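Local coordinates for protein TRAP dicarboxylate transporter, DctP subunit (Sulfurospirillum deleyianum, PDB 4OVS) that binds succinate and probably serves as the periplasmic solute-binding subunit that hands dicarboxylates to a TRAP transporter, at residues A[32-37]-A[211-216]; A[86-91]-A[258-263]; A[148-153]-A[166-171]; A[197-202]-A[217-222]. All blocks are in the same frame, centred on the assembly; numbering follows the deposited sequence.

Contact 1 of 4, residues A[32-37]-A[211-216]; sequences HVVSPN and LSNFYT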
loop_
_atom_site.group_PDB
_atom_site.type_symbol
_atom_site.label_atom_id
_atom_site.label_comp_id
_atom_site.label_asym_id
_atom_site.label_seq_id
_atom_site.Cartn_x
_atom_site.Cartn_y
_atom_site.Cartn_z
ATOM N N HIS A 32 -1.841 -9.735 -7.453
ATOM C CA HIS A 32 -2.031 -8.693 -6.433
ATOM C C HIS A 32 -3.414 -8.793 -5.763
ATOM O O HIS A 32 -4.265 -9.611 -6.190
ATOM C CB HIS A 32 -1.789 -7.288 -7.033
ATOM C CG HIS A 32 -2.810 -6.837 -8.024
ATOM N ND1 HIS A 32 -4.050 -6.371 -7.648
ATOM C CD2 HIS A 32 -2.743 -6.688 -9.369
ATOM C CE1 HIS A 32 -4.722 -6.000 -8.724
ATOM N NE2 HIS A 32 -3.947 -6.165 -9.780
ATOM N N VAL A 33 -3.609 -7.989 -4.710
ATOM C CA VAL A 33 -4.706 -8.122 -3.802
ATOM C C VAL A 33 -5.792 -7.031 -3.907
ATOM O O VAL A 33 -6.788 -7.076 -3.162
ATOM C CB VAL A 33 -4.195 -8.175 -2.320
ATOM C CG1 VAL A 33 -3.146 -9.304 -2.097
ATOM C CG2 VAL A 33 -3.597 -6.849 -1.912
ATOM N N VAL A 34 -5.580 -6.043 -4.770
ATOM C CA VAL A 34 -6.505 -4.938 -4.984
ATOM C C VAL A 34 -7.433 -5.043 -6.204
ATOM O O VAL A 34 -7.345 -5.964 -7.030
ATOM C CB VAL A 34 -5.756 -3.539 -5.101
ATOM C CG1 VAL A 34 -4.915 -3.238 -3.883
ATOM C CG2 VAL A 34 -4.973 -3.418 -6.373
ATOM N N SER A 35 -8.396 -4.132 -6.243
ATOM C CA SER A 35 -9.350 -4.052 -7.347
ATOM C C SER A 35 -8.684 -3.580 -8.620
ATOM O O SER A 35 -7.833 -2.702 -8.581
ATOM C CB SER A 35 -10.416 -3.001 -6.999
ATOM O OG SER A 35 -11.240 -2.814 -8.117
ATOM N N PRO A 36 -9.110 -4.092 -9.777
ATOM C CA PRO A 36 -8.536 -3.545 -11.019
ATOM C C PRO A 36 -8.887 -2.086 -11.250
ATOM O O PRO A 36 -8.267 -1.424 -12.083
ATOM C CB PRO A 36 -9.222 -4.366 -12.116
ATOM C CG PRO A 36 -9.809 -5.569 -11.406
ATOM C CD PRO A 36 -10.059 -5.195 -10.001
ATOM N N ASN A 37 -9.871 -1.575 -10.537
ATOM C CA ASN A 37 -10.297 -0.182 -10.704
ATOM C C ASN A 37 -9.434 0.850 -9.974
ATOM O O ASN A 37 -9.731 2.035 -10.035
ATOM C CB ASN A 37 -11.753 -0.044 -10.222
ATOM C CG ASN A 37 -12.713 -0.855 -11.057
ATOM O OD1 ASN A 37 -12.646 -0.822 -12.284
ATOM N ND2 ASN A 37 -13.610 -1.608 -10.399
ATOM N N LEU A 211 -7.960 6.247 0.123
ATOM C CA LEU A 211 -9.339 6.375 -0.391
ATOM C C LEU A 211 -9.595 5.391 -1.510
ATOM O O LEU A 211 -10.727 4.922 -1.702
ATOM C CB LEU A 211 -9.632 7.813 -0.867
ATOM C CG LEU A 211 -9.656 8.862 0.232
ATOM C CD1 LEU A 211 -10.156 10.209 -0.319
ATOM C CD2 LEU A 211 -10.539 8.403 1.394
ATOM N N SER A 212 -8.533 5.037 -2.221
ATOM C CA SER A 212 -8.608 4.114 -3.343
ATOM C C SER A 212 -9.166 2.750 -2.896
ATOM O O SER A 212 -10.151 2.243 -3.421
ATOM C CB SER A 212 -7.176 3.946 -3.914
ATOM O OG SER A 212 -6.277 3.385 -2.913
ATOM N N ASN A 213 -8.544 2.158 -1.894
ATOM C CA ASN A 213 -9.015 0.884 -1.365
ATOM C C ASN A 213 -10.345 1.001 -0.592
ATOM O O ASN A 213 -11.189 0.107 -0.658
ATOM C CB ASN A 213 -7.955 0.273 -0.469
ATOM C CG ASN A 213 -6.763 -0.238 -1.243
ATOM O OD1 ASN A 213 -6.827 -0.498 -2.453
ATOM N ND2 ASN A 213 -5.669 -0.426 -0.542
ATOM N N PHE A 214 -10.517 2.098 0.128
ATOM C CA PHE A 214 -11.712 2.328 0.924
ATOM C C PHE A 214 -12.971 2.211 0.070
ATOM O O PHE A 214 -13.914 1.567 0.472
ATOM C CB PHE A 214 -11.643 3.695 1.604
ATOM C CG PHE A 214 -12.699 3.928 2.632
ATOM C CD1 PHE A 214 -12.633 3.316 3.865
ATOM C CD2 PHE A 214 -13.740 4.805 2.374
ATOM C CE1 PHE A 214 -13.624 3.529 4.830
ATOM C CE2 PHE A 214 -14.749 5.026 3.329
ATOM C CZ PHE A 214 -14.684 4.398 4.556
ATOM N N TYR A 215 -12.980 2.788 -1.123
ATOM C CA TYR A 215 -14.195 2.756 -1.943
ATOM C C TYR A 215 -14.303 1.531 -2.847
ATOM O O TYR A 215 -15.336 0.900 -2.916
ATOM C CB TYR A 215 -14.320 4.047 -2.767
ATOM C CG TYR A 215 -15.557 4.138 -3.613
ATOM C CD1 TYR A 215 -16.727 4.637 -3.090
ATOM C CD2 TYR A 215 -15.551 3.743 -4.925
ATOM C CE1 TYR A 215 -17.896 4.726 -3.861
ATOM C CE2 TYR A 215 -16.707 3.830 -5.713
ATOM C CZ TYR A 215 -17.860 4.331 -5.170
ATOM O OH TYR A 215 -18.990 4.422 -5.926
ATOM N N THR A 216 -13.234 1.193 -3.540
ATOM C CA THR A 216 -13.225 0.069 -4.467
ATOM C C THR A 216 -13.463 -1.282 -3.816
ATOM O O THR A 216 -13.963 -2.176 -4.487
ATOM C CB THR A 216 -11.948 -0.031 -5.285
ATOM O OG1 THR A 216 -10.823 -0.233 -4.419
ATOM C CG2 THR A 216 -11.772 1.253 -6.118
HETATM O O HOH W 1 -8.781 -2.115 -3.939
HETATM O O HOH W 2 -14.262 -1.842 -7.068
#
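Thr-216, in the last turn of helix 211-216, packs against Ser-35 and Asn-37 of the loop that follows strand 26-31. Its CB lies 3.8 Å from the CB of Ser-35, a van der Waals touch. Beyond CB the side chain divides: CG2 goes on more loosely to Asn-37 CB, whereas OG1, set between the backbone N and the carbonyl carbon (chi1 62°), turns back and donates to Ser-212 O at 2.8 Å. That carbonyl also accepts from Thr-216 N, the two donors arriving from opposite faces of its plane. OG1 in turn accepts from a water at 2.8 Å. The same water accepts from Ser-35 N at 3.1 Å and donates to Asn-213 OD1 at 2.9 Å, so one molecule bridges loop and helix with three bonds. Val-34 CG1 touches OD1 as well, at 3.6 Å, the Val-34 and Asn-213 side chains crossing at about a right angle. An ST turn shapes the loop, Asn-37 N donating to Ser-35 OG. With the other end of the amide, ND2 of Asn-213, bonded to succinate, this mixture of packing and bridging water belongs to the ligand cleft between the two lobes of a periplasmic binding protein.

Contact 2 of 4, residues A[86-91]-A[258-263]; sequences IAMPSF and QAMKEA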
loop_
_atom_site.group_PDB
_atom_site.type_symbol
_atom_site.label_atom_id
_atom_site.label_comp_id
_atom_site.label_asym_id
_atom_site.label_seq_id
_atom_site.Cartn_x
_atom_site.Cartn_y
_atom_site.Cartn_z
ATOM N N ILE A 86 5.358 -11.875 -10.812
ATOM C CA ILE A 86 5.422 -10.435 -10.563
ATOM C C ILE A 86 4.375 -10.064 -9.526
ATOM O O ILE A 86 3.238 -10.531 -9.571
ATOM C CB ILE A 86 5.240 -9.607 -11.865
ATOM C CG1 ILE A 86 6.338 -9.945 -12.857
ATOM C CG2 ILE A 86 5.346 -8.120 -11.581
ATOM C CD1 ILE A 86 6.351 -9.179 -14.106
ATOM N N ALA A 87 4.797 -9.295 -8.538
ATOM C CA ALA A 87 3.917 -8.792 -7.523
ATOM C C ALA A 87 4.166 -7.286 -7.235
ATOM O O ALA A 87 5.172 -6.694 -7.693
ATOM C CB ALA A 87 4.030 -9.600 -6.291
HETATM N N MSE A 88 3.242 -6.655 -6.507
HETATM C CA MSE A 88 3.396 -5.246 -6.127
HETATM C C MSE A 88 2.968 -4.958 -4.693
HETATM O O MSE A 88 2.043 -4.178 -4.453
HETATM C CB MSE A 88 2.650 -4.369 -7.085
HETATM C CG MSE A 88 3.034 -4.496 -8.520
HETATM SE SE MSE A 88 1.875 -5.796 -9.442
HETATM C CE MSE A 88 2.383 -5.386 -11.247
ATOM N N PRO A 89 3.615 -5.607 -3.735
ATOM C CA PRO A 89 3.216 -5.581 -2.321
ATOM C C PRO A 89 3.384 -4.232 -1.692
ATOM O O PRO A 89 4.276 -3.509 -2.087
ATOM C CB PRO A 89 4.176 -6.581 -1.672
ATOM C CG PRO A 89 4.609 -7.436 -2.786
ATOM C CD PRO A 89 4.699 -6.564 -3.967
ATOM N N SER A 90 2.535 -3.865 -0.731
ATOM C CA SER A 90 2.745 -2.603 -0.019
ATOM C C SER A 90 4.000 -2.725 0.877
ATOM O O SER A 90 4.440 -3.823 1.192
ATOM C CB SER A 90 1.551 -2.233 0.826
ATOM O OG SER A 90 1.465 -3.095 1.933
ATOM N N PHE A 91 4.561 -1.586 1.277
ATOM C CA PHE A 91 5.790 -1.569 2.063
ATOM C C PHE A 91 5.679 -2.453 3.307
ATOM O O PHE A 91 6.609 -3.160 3.693
ATOM C CB PHE A 91 6.145 -0.110 2.450
ATOM C CG PHE A 91 6.308 0.837 1.255
ATOM C CD1 PHE A 91 6.790 0.375 0.052
ATOM C CD2 PHE A 91 5.924 2.159 1.345
ATOM C CE1 PHE A 91 6.895 1.206 -1.031
ATOM C CE2 PHE A 91 6.012 3.000 0.261
ATOM C CZ PHE A 91 6.518 2.538 -0.915
ATOM N N GLN A 258 10.901 -2.362 -20.328
ATOM C CA GLN A 258 10.399 -1.126 -20.866
ATOM C C GLN A 258 8.890 -1.022 -20.478
ATOM O O GLN A 258 8.418 -0.009 -19.950
ATOM C CB GLN A 258 10.619 -1.063 -22.385
ATOM C CG GLN A 258 10.121 0.246 -22.959
ATOM C CD GLN A 258 10.119 0.310 -24.471
ATOM O OE1 GLN A 258 11.031 -0.177 -25.150
ATOM N NE2 GLN A 258 9.098 0.953 -25.008
ATOM N N ALA A 259 8.164 -2.110 -20.688
ATOM C CA ALA A 259 6.765 -2.200 -20.284
ATOM C C ALA A 259 6.576 -1.736 -18.851
ATOM O O ALA A 259 5.703 -0.900 -18.566
ATOM C CB ALA A 259 6.301 -3.559 -20.449
HETATM N N MSE A 260 7.400 -2.214 -17.944
HETATM C CA MSE A 260 7.252 -1.819 -16.549
HETATM C C MSE A 260 7.554 -0.348 -16.272
HETATM O O MSE A 260 6.850 0.291 -15.461
HETATM C CB MSE A 260 8.096 -2.669 -15.624
HETATM C CG MSE A 260 7.773 -2.418 -14.129
HETATM SE SE MSE A 260 5.910 -2.841 -13.648
HETATM C CE MSE A 260 6.019 -4.773 -13.727
ATOM N N LYS A 261 8.608 0.187 -16.912
ATOM C CA LYS A 261 8.921 1.607 -16.815
ATOM C C LYS A 261 7.711 2.497 -17.203
ATOM O O LYS A 261 7.331 3.412 -16.485
ATOM C CB LYS A 261 10.144 1.929 -17.699
ATOM C CG LYS A 261 10.699 3.350 -17.518
ATOM C CD LYS A 261 11.735 3.684 -18.626
ATOM C CE LYS A 261 12.340 5.090 -18.519
ATOM N NZ LYS A 261 13.203 5.321 -17.297
ATOM N N GLU A 262 7.148 2.224 -18.364
ATOM C CA GLU A 262 5.994 2.953 -18.852
ATOM C C GLU A 262 4.813 2.833 -17.893
ATOM O O GLU A 262 4.116 3.820 -17.612
ATOM C CB GLU A 262 5.626 2.431 -20.243
ATOM C CG GLU A 262 6.660 2.724 -21.235
ATOM C CD GLU A 262 6.290 2.323 -22.655
ATOM O OE1 GLU A 262 5.085 2.143 -22.941
ATOM O OE2 GLU A 262 7.211 2.216 -23.486
ATOM N N ALA A 263 4.628 1.642 -17.340
ATOM C CA ALA A 263 3.512 1.344 -16.476
ATOM C C ALA A 263 3.640 2.059 -15.141
ATOM O O ALA A 263 2.643 2.479 -14.545
ATOM C CB ALA A 263 3.377 -0.173 -16.262
#
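On the helix that carries Met-260 to Ile-86, the carboxylate of Glu-262 is gripped at both oxygens. Gln-258 NE2 donates to its OE2 at 2.7 Å, one turn along the helix; the bond is nearly straight (172°), lies in the amide plane and meets OE2 almost along its C-O axis. The other oxygen, OE1, forms a salt bridge with Arg-50, an opposite charge that probably favours the ionised acid. This polar pair lies apart from the interface itself, which is wholly apolar and carried by three methyl groups: Ile-86 CG2 and the CE atoms of Met-88 and Met-260. Met-260 is a selenomethionine, as is Met-88. Its CG stands anti to the backbone N (chi1 -171°), and two further bends, at chi2 and chi3, turn the terminal methyl toward the strand. There CE meets Ile-86 CG2 at 4.0 Å, the two side chains reaching tip to tip. The methyl of Met-88 comes in beside them, its CE 4.4 Å from Met-260 CE, so that one methyl group serves two neighbours. The backbones stay well apart, the closest CA atoms being those of Ile-86 and Met-260 at 10.6 Å, and long side chains have to span the distance. Several elements of the lobe meet around these tips: Phe-47 of helix 39-54 touches both Ile-86 and Met-260, Val-238 of strand 233-241 touches both selenomethionines, and Trp-143 of strand 137-152 does the same, placing the contact in a core where helix 253-289 packs against the central sheet.

Contact 3 of 4, residues A[148-153]-A[166-171]; sequences KHLSSN and QKFRIM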
loop_
_atom_site.group_PDB
_atom_site.type_symbol
_atom_site.label_atom_id
_atom_site.label_comp_id
_atom_site.label_asym_id
_atom_site.label_seq_id
_atom_site.Cartn_x
_atom_site.Cartn_y
_atom_site.Cartn_z
ATOM N N LYS A 148 -3.291 7.580 4.182
ATOM C CA LYS A 148 -4.234 6.671 4.811
ATOM C C LYS A 148 -5.213 7.445 5.700
ATOM O O LYS A 148 -4.857 8.492 6.253
ATOM C CB LYS A 148 -3.485 5.652 5.666
ATOM C CG LYS A 148 -2.633 4.658 4.899
ATOM C CD LYS A 148 -2.063 3.591 5.838
ATOM C CE LYS A 148 -1.194 4.237 6.910
ATOM N NZ LYS A 148 -0.357 3.255 7.640
ATOM N N HIS A 149 -6.421 6.892 5.878
ATOM C CA HIS A 149 -7.483 7.558 6.656
ATOM C C HIS A 149 -8.164 6.592 7.589
ATOM O O HIS A 149 -8.374 5.440 7.237
ATOM C CB HIS A 149 -8.530 8.116 5.709
ATOM C CG HIS A 149 -7.955 8.982 4.656
ATOM N ND1 HIS A 149 -7.424 10.219 4.937
ATOM C CD2 HIS A 149 -7.762 8.775 3.334
ATOM C CE1 HIS A 149 -6.930 10.740 3.829
ATOM N NE2 HIS A 149 -7.134 9.891 2.840
ATOM N N LEU A 150 -8.499 7.063 8.782
ATOM C CA LEU A 150 -9.115 6.233 9.770
ATOM C C LEU A 150 -10.642 6.178 9.592
ATOM O O LEU A 150 -11.293 7.213 9.383
ATOM C CB LEU A 150 -8.815 6.804 11.160
ATOM C CG LEU A 150 -7.423 6.733 11.749
ATOM C CD1 LEU A 150 -7.393 7.479 13.068
ATOM C CD2 LEU A 150 -7.013 5.301 11.944
ATOM N N SER A 151 -11.214 4.988 9.715
ATOM C CA SER A 151 -12.664 4.837 9.712
ATOM C C SER A 151 -13.065 3.916 10.825
ATOM O O SER A 151 -12.243 3.170 11.351
ATOM C CB SER A 151 -13.133 4.225 8.390
ATOM O OG SER A 151 -12.562 2.947 8.212
ATOM N N SER A 152 -14.353 3.923 11.159
ATOM C CA SER A 152 -14.848 3.094 12.238
ATOM C C SER A 152 -16.320 2.810 12.060
ATOM O O SER A 152 -17.020 3.522 11.319
ATOM C CB SER A 152 -14.654 3.819 13.570
ATOM O OG SER A 152 -15.205 3.098 14.658
ATOM N N ASN A 153 -16.775 1.764 12.750
ATOM C CA ASN A 153 -18.200 1.458 12.927
ATOM C C ASN A 153 -18.702 1.823 14.307
ATOM O O ASN A 153 -19.877 1.690 14.587
ATOM C CB ASN A 153 -18.452 -0.037 12.801
ATOM C CG ASN A 153 -18.871 -0.434 11.429
ATOM O OD1 ASN A 153 -19.495 0.341 10.707
ATOM N ND2 ASN A 153 -18.543 -1.658 11.053
ATOM N N GLN A 166 -10.879 0.602 20.808
ATOM C CA GLN A 166 -11.380 0.072 19.547
ATOM C C GLN A 166 -10.403 -0.911 18.886
ATOM O O GLN A 166 -9.183 -0.739 18.949
ATOM C CB GLN A 166 -11.682 1.215 18.574
ATOM C CG GLN A 166 -12.852 2.108 18.982
ATOM C CD GLN A 166 -13.332 2.970 17.826
ATOM O OE1 GLN A 166 -13.557 2.481 16.716
ATOM N NE2 GLN A 166 -13.472 4.263 18.078
ATOM N N LYS A 167 -10.956 -1.941 18.255
ATOM C CA LYS A 167 -10.171 -2.906 17.496
ATOM C C LYS A 167 -9.981 -2.439 16.047
ATOM O O LYS A 167 -10.950 -2.108 15.347
ATOM C CB LYS A 167 -10.852 -4.273 17.489
ATOM C CG LYS A 167 -10.893 -5.000 18.826
ATOM C CD LYS A 167 -10.990 -6.515 18.589
ATOM C CE LYS A 167 -10.955 -7.341 19.875
ATOM N NZ LYS A 167 -10.068 -8.550 19.724
ATOM N N PHE A 168 -8.736 -2.422 15.587
ATOM C CA PHE A 168 -8.451 -2.012 14.223
ATOM C C PHE A 168 -7.734 -3.110 13.481
ATOM O O PHE A 168 -6.799 -3.712 14.008
ATOM C CB PHE A 168 -7.578 -0.754 14.220
ATOM C CG PHE A 168 -8.331 0.526 14.497
ATOM C CD1 PHE A 168 -8.868 1.269 13.450
ATOM C CD2 PHE A 168 -8.459 1.009 15.781
ATOM C CE1 PHE A 168 -9.540 2.436 13.679
ATOM C CE2 PHE A 168 -9.144 2.191 16.023
ATOM C CZ PHE A 168 -9.682 2.904 14.962
ATOM N N ARG A 169 -8.165 -3.397 12.257
ATOM C CA ARG A 169 -7.330 -4.185 11.354
ATOM C C ARG A 169 -6.058 -3.402 10.992
ATOM O O ARG A 169 -6.117 -2.197 10.767
ATOM C CB ARG A 169 -8.100 -4.505 10.068
ATOM C CG ARG A 169 -7.376 -5.455 9.111
ATOM C CD ARG A 169 -6.648 -4.667 8.051
ATOM N NE ARG A 169 -5.770 -5.479 7.216
ATOM C CZ ARG A 169 -5.261 -5.055 6.060
ATOM N NH1 ARG A 169 -5.590 -3.846 5.611
ATOM N NH2 ARG A 169 -4.425 -5.836 5.351
ATOM N N ILE A 170 -4.922 -4.087 10.936
ATOM C CA ILE A 170 -3.694 -3.527 10.356
ATOM C C ILE A 170 -3.037 -4.522 9.416
ATOM O O ILE A 170 -3.277 -5.727 9.495
ATOM C CB ILE A 170 -2.643 -3.217 11.409
ATOM C CG1 ILE A 170 -2.384 -4.448 12.277
ATOM C CG2 ILE A 170 -3.094 -2.063 12.262
ATOM C CD1 ILE A 170 -1.160 -4.284 13.198
HETATM N N MSE A 171 -2.192 -4.017 8.540
HETATM C CA MSE A 171 -1.236 -4.854 7.833
HETATM C C MSE A 171 -0.141 -5.288 8.814
HETATM O O MSE A 171 -0.021 -4.720 9.921
HETATM C CB MSE A 171 -0.625 -4.072 6.692
HETATM C CG MSE A 171 -1.621 -3.581 5.625
HETATM SE SE MSE A 171 -0.725 -2.290 4.367
HETATM C CE MSE A 171 -0.482 -0.782 5.587
#
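The end of strand 137-152 and strand 167-170 run in roughly opposite directions but belong to different sheets, and even the closest CA atoms, those of Ser-152 and Phe-168, are 8.4 Å apart. Side chains therefore do the joining. Ser-152 points its OG anti to the backbone N (chi1 176°) and donates to Gln-166 OE1 at 2.7 Å, meeting the carbonyl at 135° and 20° out of its plane. Both partners are buried and doubly used: OG also accepts from Lys-154 N, while Gln-166 NE2 donates to Asp-162 O, which fixes the turn of the amide. Replacing Gln-166 with a leucine would probably leave Ser-152 OG without its acceptor and Asp-162 O without this donor. Two residues on, the ring of Phe-168 brings CE1 obliquely to Ser-151 O, at 3.6 Å, and to Leu-150 CD2, at 4.2 Å; the leucine and phenylalanine side chains cross at about a right angle. Phe-180 of helix 174-181 stacks on the same ring. The neighbouring Arg-169 hydrogen-bonds through NH1 to a succinate oxygen, as the carboxylate-binding arginine of TRAP solute-binding proteins does, on a strand packed into the core of its lobe.

Contact 4 of 4, residues A[197-202]-A[217-222]; sequences SALQQG and KKFNEV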
loop_
_atom_site.group_PDB
_atom_site.type_symbol
_atom_site.label_atom_id
_atom_site.label_comp_id
_atom_site.label_asym_id
_atom_site.label_seq_id
_atom_site.Cartn_x
_atom_site.Cartn_y
_atom_site.Cartn_z
ATOM N N SER A 197 -15.246 -8.373 5.123
ATOM C CA SER A 197 -16.000 -9.310 5.912
ATOM C C SER A 197 -15.771 -9.051 7.412
ATOM O O SER A 197 -16.717 -8.964 8.186
ATOM C CB SER A 197 -15.576 -10.720 5.514
ATOM O OG SER A 197 -16.483 -11.678 5.996
ATOM N N ALA A 198 -14.513 -8.892 7.821
ATOM C CA ALA A 198 -14.217 -8.542 9.231
ATOM C C ALA A 198 -14.897 -7.232 9.713
ATOM O O ALA A 198 -15.360 -7.160 10.839
ATOM C CB ALA A 198 -12.707 -8.493 9.475
ATOM N N LEU A 199 -14.965 -6.201 8.870
ATOM C CA LEU A 199 -15.688 -4.979 9.252
ATOM C C LEU A 199 -17.220 -5.248 9.274
ATOM O O LEU A 199 -17.952 -4.840 10.185
ATOM C CB LEU A 199 -15.354 -3.840 8.297
ATOM C CG LEU A 199 -13.911 -3.331 8.232
ATOM C CD1 LEU A 199 -13.739 -2.389 7.088
ATOM C CD2 LEU A 199 -13.520 -2.645 9.547
ATOM N N GLN A 200 -17.701 -5.984 8.287
ATOM C CA GLN A 200 -19.107 -6.306 8.229
ATOM C C GLN A 200 -19.617 -7.111 9.420
ATOM O O GLN A 200 -20.763 -6.941 9.825
ATOM C CB GLN A 200 -19.438 -7.078 6.965
ATOM C CG GLN A 200 -20.935 -7.281 6.804
ATOM C CD GLN A 200 -21.254 -7.973 5.528
ATOM O OE1 GLN A 200 -21.847 -7.387 4.623
ATOM N NE2 GLN A 200 -20.850 -9.234 5.426
ATOM N N GLN A 201 -18.770 -7.989 9.957
ATOM C CA GLN A 201 -19.156 -8.945 11.001
ATOM C C GLN A 201 -18.754 -8.502 12.410
ATOM O O GLN A 201 -18.894 -9.261 13.355
ATOM C CB GLN A 201 -18.535 -10.326 10.711
ATOM C CG GLN A 201 -19.077 -10.974 9.460
ATOM C CD GLN A 201 -20.568 -11.289 9.595
ATOM O OE1 GLN A 201 -21.426 -10.663 8.958
ATOM N NE2 GLN A 201 -20.877 -12.251 10.447
ATOM N N GLY A 202 -18.202 -7.297 12.532
ATOM C CA GLY A 202 -17.791 -6.756 13.821
ATOM C C GLY A 202 -16.516 -7.308 14.414
ATOM O O GLY A 202 -16.199 -7.040 15.582
ATOM N N LYS A 217 -13.178 -1.427 -2.517
ATOM C CA LYS A 217 -13.477 -2.655 -1.832
ATOM C C LYS A 217 -14.719 -2.550 -0.990
ATOM O O LYS A 217 -14.990 -3.457 -0.247
ATOM C CB LYS A 217 -12.362 -3.093 -0.899
ATOM C CG LYS A 217 -11.066 -3.321 -1.569
ATOM C CD LYS A 217 -11.144 -4.491 -2.586
ATOM C CE LYS A 217 -11.211 -5.843 -1.962
ATOM N NZ LYS A 217 -11.089 -6.822 -3.058
ATOM N N LYS A 218 -15.431 -1.418 -1.073
ATOM C CA LYS A 218 -16.711 -1.211 -0.429
ATOM C C LYS A 218 -16.620 -1.144 1.064
ATOM O O LYS A 218 -17.597 -1.411 1.756
ATOM C CB LYS A 218 -17.713 -2.243 -0.887
ATOM C CG LYS A 218 -17.706 -2.329 -2.406
ATOM C CD LYS A 218 -18.982 -2.903 -2.951
ATOM C CE LYS A 218 -18.835 -3.256 -4.432
ATOM N NZ LYS A 218 -18.535 -2.061 -5.291
ATOM N N PHE A 219 -15.453 -0.739 1.567
ATOM C CA PHE A 219 -15.299 -0.583 3.017
ATOM C C PHE A 219 -16.223 0.547 3.480
ATOM O O PHE A 219 -16.673 0.584 4.639
ATOM C CB PHE A 219 -13.885 -0.220 3.379
ATOM C CG PHE A 219 -12.844 -1.301 3.080
ATOM C CD1 PHE A 219 -13.185 -2.636 2.888
ATOM C CD2 PHE A 219 -11.497 -0.951 3.012
ATOM C CE1 PHE A 219 -12.194 -3.589 2.669
ATOM C CE2 PHE A 219 -10.494 -1.894 2.792
ATOM C CZ PHE A 219 -10.844 -3.207 2.594
ATOM N N ASN A 220 -16.484 1.482 2.568
ATOM C CA ASN A 220 -17.448 2.552 2.828
ATOM C C ASN A 220 -18.843 2.037 3.188
ATOM O O ASN A 220 -19.580 2.700 3.911
ATOM C CB ASN A 220 -17.557 3.484 1.637
ATOM C CG ASN A 220 -17.984 2.780 0.380
ATOM O OD1 ASN A 220 -17.329 1.834 -0.083
ATOM N ND2 ASN A 220 -19.078 3.239 -0.196
ATOM N N GLU A 221 -19.207 0.862 2.685
ATOM C CA GLU A 221 -20.529 0.320 2.915
ATOM C C GLU A 221 -20.618 -0.368 4.255
ATOM O O GLU A 221 -21.717 -0.658 4.746
ATOM C CB GLU A 221 -20.927 -0.619 1.762
ATOM C CG GLU A 221 -20.918 0.139 0.476
ATOM C CD GLU A 221 -21.453 -0.641 -0.695
ATOM O OE1 GLU A 221 -21.686 -0.030 -1.771
ATOM O OE2 GLU A 221 -21.612 -1.850 -0.545
ATOM N N VAL A 222 -19.468 -0.632 4.862
ATOM C CA VAL A 222 -19.440 -1.303 6.158
ATOM C C VAL A 222 -18.742 -0.479 7.255
ATOM O O VAL A 222 -18.324 -1.027 8.263
ATOM C CB VAL A 222 -18.829 -2.730 6.056
ATOM C CG1 VAL A 222 -19.799 -3.658 5.336
ATOM C CG2 VAL A 222 -17.495 -2.687 5.339
#
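Phe-219 and Val-222 bring the 217-222 turn against Leu-199 and Gln-200, at the end of helix 195-200, which Gly-202 closes with a Schellman motif whose bond from Gly-202 N to Leu-199 O is weak. The turn starts where helix 211-216 ends. Lys-217 lays its CB over one face of the Phe-219 ring, 3.6 Å above the plane and offset toward the rim, while its NZ bonds to Asn-66. Lys-218, with a positive phi of 68°, leads from the helix end into the 3-10 segment 219-221. Phe-219 then presents CD1 obliquely to Leu-199 CD1, 4.2 Å away. Two short-range backbone bonds tighten the turn, Glu-221 N to Lys-218 O at 2.9 Å and Val-222 N to Phe-219 O at 3.1 Å, and deliver Val-222 to the helix. There the CA atoms of Val-222 and Gln-200 come within 5.4 Å. With CG1 anti to the carbonyl carbon (chi1 -71°) and CG2 between that carbon and the backbone N, the valine's methyls divide the helix surface: CG2 sits 3.8 Å from Leu-199 CB, while CG1 sits 3.8 Å from Gln-200 CB and close to the CG after it. The extended glutamine thus gives its aliphatic stem to the contact. A serine in place of Val-222 would remove both methyls and is likely to open a gap against the CB atoms of Leu-199 and Gln-200. Since the closest touches join carbon atoms, the association probably rests on apolar burial on the Leu-199 side, without a directional bond, while the Gln-200 side lies near solvent.

In the fold
The four contacts lie at different distances from succinate. Contact 1 supplies Asn-213 and contact 3 Arg-169, both bonded to the ligand, while Met-88 of contact 2 and Phe-219 of contact 4 stand behind, about 7 and 6 Å from it by side chain. Contacts 1, 3 and 4 form a touching group: centres of 3 and 4 are 11 Å apart, those of 1 and 4 14 Å. Phe-214 joins this group, meeting Ser-151 of contact 3 and Phe-219 of contact 4. Contact 2 lies across the centre of the chain, its centre 27 Å from that of contact 3, yet Ser-90 still reaches Met-171 there, and both contacts draw on the same mixed sheet.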